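Local structure of L-lysine 6-oxidase (Marinomonas mediterranea, 3WEU) at residues E101-L107 / W455-P460; V353-Y357 / T395-V399. The protein oxidises the epsilon-amino group of free L-lysine with a cysteine tryptophylquinone cofactor, releasing ammonium and the hydrogen peroxide that makes it antibacterial. All blocks are in the same frame, centred on the assembly; numbering follows the deposited sequence.

Contact 1 (E101-L107 / W455-P460) is buried and ties the loop after strand 80-91 to a 3-10 turn of the C-terminal part of the chain, whereas contact 2 (V353-Y357 / T395-V399) lies farther out, partly open to solvent, and joins two loops much closer in sequence. A tryptophan in a pocket of mixed character and two well-bonded bridging waters mark the first; the second relies on one tyrosine hydroxyl and a few apolar contacts. Their centres are about 14 Å apart, yet they meet directly: N103 ND2, also bonded to R100 O, lies 2.9 Å from N397 OD1, a probable hydrogen bond, and L102 CD2 packs on V398 CG1. Residues 395-399 thus back the loop that receives W455.

Contact 1 (E101-L107 / W455-P460); sequences ELNGNLL and WSLQNP. With EDO (1,2-ethanediol), chain I.
A type II beta turn, L102 to N105, and the Asx turn that follows it form a pocket for the indole of W455, the first residue of the 3-10 turn 455-458. The indole NE1 donates to E101 O at 3.1 Å. This bond is bent, 136° at the hydrogen; the oxygen lies close to the indole plane, while NE1 stands well above the carbonyl plane of E101. L102 CD1 packs obliquely against W455 CD1, and the backbone of G104 comes up to CH2 at the far end of the ring.

One face is taken by N105. Its CB sits 3.5 Å from the centroid of the six-membered ring, almost on the normal, as a CH-pi contact. With CG turned anti to the backbone N (chi1 -174°), the amide continues over the indole, its plane only 17° from that of the ring, and ND2 reaches 3.4 Å from W455 CG. OD1 accepts from L107 N, closing the Asx turn, and also from a water that bridges to W455 O. A second water links N105 ND2 to Q458 OE1, so both ends of the amide are held and its rotation is fixed.

Beyond the indole, L107 CD1 lies 3.7 Å from Q458 CB. The N459 amide grips both hydroxyls of an ethanediol, probably from the crystallisation liquor: ND2 donates to O2 at 2.8 Å, and OD1 accepts from O1 and from V461 N. Helix 261-272 touches Q458 and P460. Overall, this is the packing of a buried tryptophan inserted from a 3-10 turn into a loop shaped by consecutive beta and Asx turns.

Contact 2 (V353-Y357 / T395-V399); sequences VIGDY and TDNVV
I354, second residue of the type II beta turn from V353 to D356, meets D396 and V398 where residues 353-357 come against residues 395-399. Its CG2 methyl lies 3.2 Å from D396 OD2, a close approach of carbon to carboxylate in which the two side chains cross obliquely. The other branch, CG1, makes a looser apolar contact with V398 CG2 at 4.2 Å. D396 is held from elsewhere, since its OD1 forms a salt bridge with R117; I354 therefore packs beside a carboxylate that is already paired.

At G355 the two backbones come closest, CA to CA 4.7 Å from D396. The positive phi of this residue (76°) suits the turn and favours glycine.

After the turn, Y357 makes the largest contribution. Its CG stands beside the backbone N and anti to the carbonyl carbon (chi1 -63°), and from there the ring extends to the other loop. The hydroxyl donates to N397 O in a short bond of 2.6 Å, with OH raised 46° out of the carbonyl plane. Relative to the tyrosine ring, the same oxygen lies at the edge, near the plane. The V399 and Y357 side chains cross at about a right angle, with V399 CB at the ring edge in its plane and CG2 3.5 Å from Y357 CE1.

Both segments are irregular. The first belongs to the loop between helix 336-344 and strand 381-382, and the second leads directly into strand 400-402, with V398 also touching Y108 and the N397 amide tied to S388 in the loop following strand 381-382.

Contact 1 (E101-L107 / W455-P460)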
# COMPACT_ATOMS: atom_id res chain seq x y z
N GLU A 101 9.70 20.23 12.92
CA GLU A 101 9.62 21.63 13.03
C GLU A 101 10.70 22.21 13.93
O GLU A 101 11.90 21.97 13.69
CB GLU A 101 8.19 22.01 13.40
CG GLU A 101 7.17 21.47 12.44
CD GLU A 101 6.79 19.99 12.68
OE1 GLU A 101 6.42 19.61 13.81
OE2 GLU A 101 6.93 19.24 11.71
N LEU A 102 10.32 22.96 14.96
CA LEU A 102 11.28 23.70 15.73
C LEU A 102 11.92 22.90 16.87
O LEU A 102 12.83 23.41 17.56
CB LEU A 102 10.67 24.94 16.28
CG LEU A 102 10.60 26.24 15.50
CD1 LEU A 102 11.67 26.63 14.51
CD2 LEU A 102 9.34 27.02 15.41
N ASN A 103 11.49 21.64 17.02
CA ASN A 103 12.11 20.81 18.08
C ASN A 103 13.53 20.57 17.71
O ASN A 103 13.86 20.18 16.55
CB ASN A 103 11.37 19.51 18.24
CG ASN A 103 9.96 19.71 18.83
OD1 ASN A 103 9.77 20.06 20.02
ND2 ASN A 103 8.98 19.63 17.98
N GLY A 104 14.39 20.76 18.70
CA GLY A 104 15.80 20.61 18.46
C GLY A 104 16.52 21.90 18.31
O GLY A 104 17.73 21.92 18.37
N ASN A 105 15.78 22.99 18.13
CA ASN A 105 16.36 24.34 17.95
C ASN A 105 16.67 25.01 19.29
O ASN A 105 15.76 25.42 20.06
CB ASN A 105 15.39 25.19 17.11
CG ASN A 105 15.94 26.55 16.73
OD1 ASN A 105 16.87 27.08 17.31
ND2 ASN A 105 15.26 27.17 15.75
N LEU A 106 17.96 25.17 19.55
CA LEU A 106 18.46 25.61 20.86
C LEU A 106 18.32 27.09 21.09
O LEU A 106 18.55 27.59 22.19
CB LEU A 106 19.90 25.12 21.08
CG LEU A 106 20.04 23.62 21.18
CD1 LEU A 106 21.44 23.10 21.12
CD2 LEU A 106 19.40 23.17 22.46
N LEU A 107 17.91 27.82 20.05
CA LEU A 107 17.56 29.18 20.24
C LEU A 107 16.36 29.34 21.15
O LEU A 107 16.18 30.43 21.68
CB LEU A 107 17.31 29.92 18.92
CG LEU A 107 18.58 29.98 18.06
CD1 LEU A 107 18.20 30.40 16.64
CD2 LEU A 107 19.57 30.93 18.64
N TRP A 455 17.20 25.96 10.42
CA TRP A 455 17.35 26.99 11.44
C TRP A 455 18.61 26.89 12.26
O TRP A 455 18.89 27.79 13.06
CB TRP A 455 16.08 27.08 12.34
CG TRP A 455 15.44 25.79 12.63
CD1 TRP A 455 14.18 25.43 12.30
CD2 TRP A 455 15.99 24.71 13.40
NE1 TRP A 455 13.91 24.18 12.77
CE2 TRP A 455 14.98 23.73 13.50
CE3 TRP A 455 17.20 24.52 14.08
CZ2 TRP A 455 15.18 22.48 14.15
CZ3 TRP A 455 17.38 23.28 14.79
CH2 TRP A 455 16.37 22.27 14.77
N SER A 456 19.44 25.88 11.98
CA SER A 456 20.78 25.94 12.56
C SER A 456 21.55 27.13 12.07
O SER A 456 22.44 27.63 12.74
CB SER A 456 21.53 24.62 12.29
OG SER A 456 21.67 24.34 10.91
N LEU A 457 21.24 27.62 10.87
CA LEU A 457 21.95 28.78 10.39
C LEU A 457 21.66 30.06 11.10
O LEU A 457 22.36 31.09 10.91
CB LEU A 457 21.67 28.99 8.90
CG LEU A 457 22.43 28.17 7.86
CD1 LEU A 457 23.81 28.71 7.76
CD2 LEU A 457 22.45 26.68 8.13
N GLN A 458 20.59 30.07 11.90
CA GLN A 458 20.28 31.19 12.73
C GLN A 458 21.08 31.18 14.05
O GLN A 458 21.08 32.18 14.79
CB GLN A 458 18.79 31.20 13.08
CG GLN A 458 17.90 31.58 11.90
CD GLN A 458 16.44 31.43 12.25
OE1 GLN A 458 16.00 31.84 13.33
NE2 GLN A 458 15.69 30.76 11.35
N ASN A 459 21.73 30.10 14.30
CA ASN A 459 22.43 29.94 15.58
C ASN A 459 23.86 30.44 15.56
O ASN A 459 24.65 29.91 14.84
CB ASN A 459 22.41 28.50 16.00
CG ASN A 459 22.71 28.37 17.48
OD1 ASN A 459 23.45 29.20 18.01
ND2 ASN A 459 22.07 27.44 18.16
N PRO A 460 24.16 31.53 16.29
CA PRO A 460 25.45 32.09 16.15
C PRO A 460 26.59 31.15 16.53
O PRO A 460 27.73 31.39 16.06
CB PRO A 460 25.46 33.27 17.13
CG PRO A 460 24.37 32.99 18.10
CD PRO A 460 23.36 32.27 17.26
C1 EDO I . 22.78 29.50 21.69
O1 EDO I . 22.77 30.22 20.44
C2 EDO I . 21.97 28.23 21.70
O2 EDO I . 22.63 27.22 20.91
O HOH W 1 19.21 27.00 15.81
O HOH W 2 15.07 29.87 14.92
O HOH W 3 19.99 24.89 17.45

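Contact 2 (V353-Y357 / T395-V399)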
# COMPACT_ATOMS: atom_id res chain seq x y z
N VAL A 353 10.54 31.90 23.50
CA VAL A 353 10.19 31.33 24.82
C VAL A 353 9.28 30.16 24.59
O VAL A 353 8.31 30.27 23.90
CB VAL A 353 9.48 32.34 25.70
CG1 VAL A 353 9.01 31.70 27.03
CG2 VAL A 353 10.44 33.47 25.99
N ILE A 354 9.59 29.03 25.18
CA ILE A 354 8.74 27.87 25.09
C ILE A 354 7.40 28.10 25.82
O ILE A 354 7.40 28.65 26.92
CB ILE A 354 9.49 26.71 25.74
CG1 ILE A 354 10.65 26.27 24.80
CG2 ILE A 354 8.56 25.59 26.11
CD1 ILE A 354 11.55 25.30 25.53
N GLY A 355 6.30 27.64 25.24
CA GLY A 355 4.98 27.72 25.83
C GLY A 355 4.32 29.07 25.78
O GLY A 355 3.38 29.29 26.51
N ASP A 356 4.78 30.01 24.93
CA ASP A 356 4.18 31.31 24.90
C ASP A 356 3.51 31.43 23.51
O ASP A 356 4.18 31.51 22.50
CB ASP A 356 5.29 32.28 25.08
CG ASP A 356 4.85 33.71 25.22
OD1 ASP A 356 3.70 34.10 24.84
OD2 ASP A 356 5.72 34.47 25.72
N TYR A 357 2.22 31.29 23.43
CA TYR A 357 1.52 31.18 22.17
C TYR A 357 0.88 32.47 21.71
O TYR A 357 0.82 32.73 20.48
CB TYR A 357 0.47 30.02 22.24
CG TYR A 357 1.16 28.73 22.46
CD1 TYR A 357 1.89 28.14 21.40
CD2 TYR A 357 1.25 28.13 23.73
CE1 TYR A 357 2.62 26.98 21.59
CE2 TYR A 357 1.97 26.99 23.92
CZ TYR A 357 2.64 26.41 22.87
OH TYR A 357 3.43 25.32 23.04
N THR A 395 3.44 19.35 25.71
CA THR A 395 2.34 20.28 25.91
C THR A 395 2.80 21.68 25.57
O THR A 395 2.00 22.61 25.60
CB THR A 395 1.80 20.26 27.37
OG1 THR A 395 2.88 20.49 28.24
CG2 THR A 395 1.13 18.93 27.73
N ASP A 396 4.04 21.85 25.19
CA ASP A 396 4.57 23.16 24.94
C ASP A 396 5.45 23.23 23.65
O ASP A 396 6.42 23.96 23.59
CB ASP A 396 5.32 23.69 26.13
CG ASP A 396 6.44 22.83 26.54
OD1 ASP A 396 6.71 21.82 25.88
OD2 ASP A 396 7.01 23.17 27.58
N ASN A 397 5.06 22.43 22.66
CA ASN A 397 5.70 22.47 21.34
C ASN A 397 5.63 23.90 20.79
O ASN A 397 4.57 24.57 20.88
CB ASN A 397 4.96 21.51 20.46
CG ASN A 397 5.61 21.37 19.10
OD1 ASN A 397 6.86 21.34 18.95
ND2 ASN A 397 4.74 21.38 18.06
N VAL A 398 6.74 24.38 20.25
CA VAL A 398 6.80 25.78 19.78
C VAL A 398 6.03 25.89 18.47
O VAL A 398 6.26 25.09 17.52
CB VAL A 398 8.23 26.20 19.57
CG1 VAL A 398 8.37 27.61 18.98
CG2 VAL A 398 8.97 26.18 20.93
N VAL A 399 5.17 26.91 18.44
CA VAL A 399 4.33 27.24 17.27
C VAL A 399 4.81 28.57 16.71
O VAL A 399 5.17 29.49 17.42
CB VAL A 399 2.87 27.37 17.73
CG1 VAL A 399 1.94 27.97 16.69
CG2 VAL A 399 2.38 26.02 18.19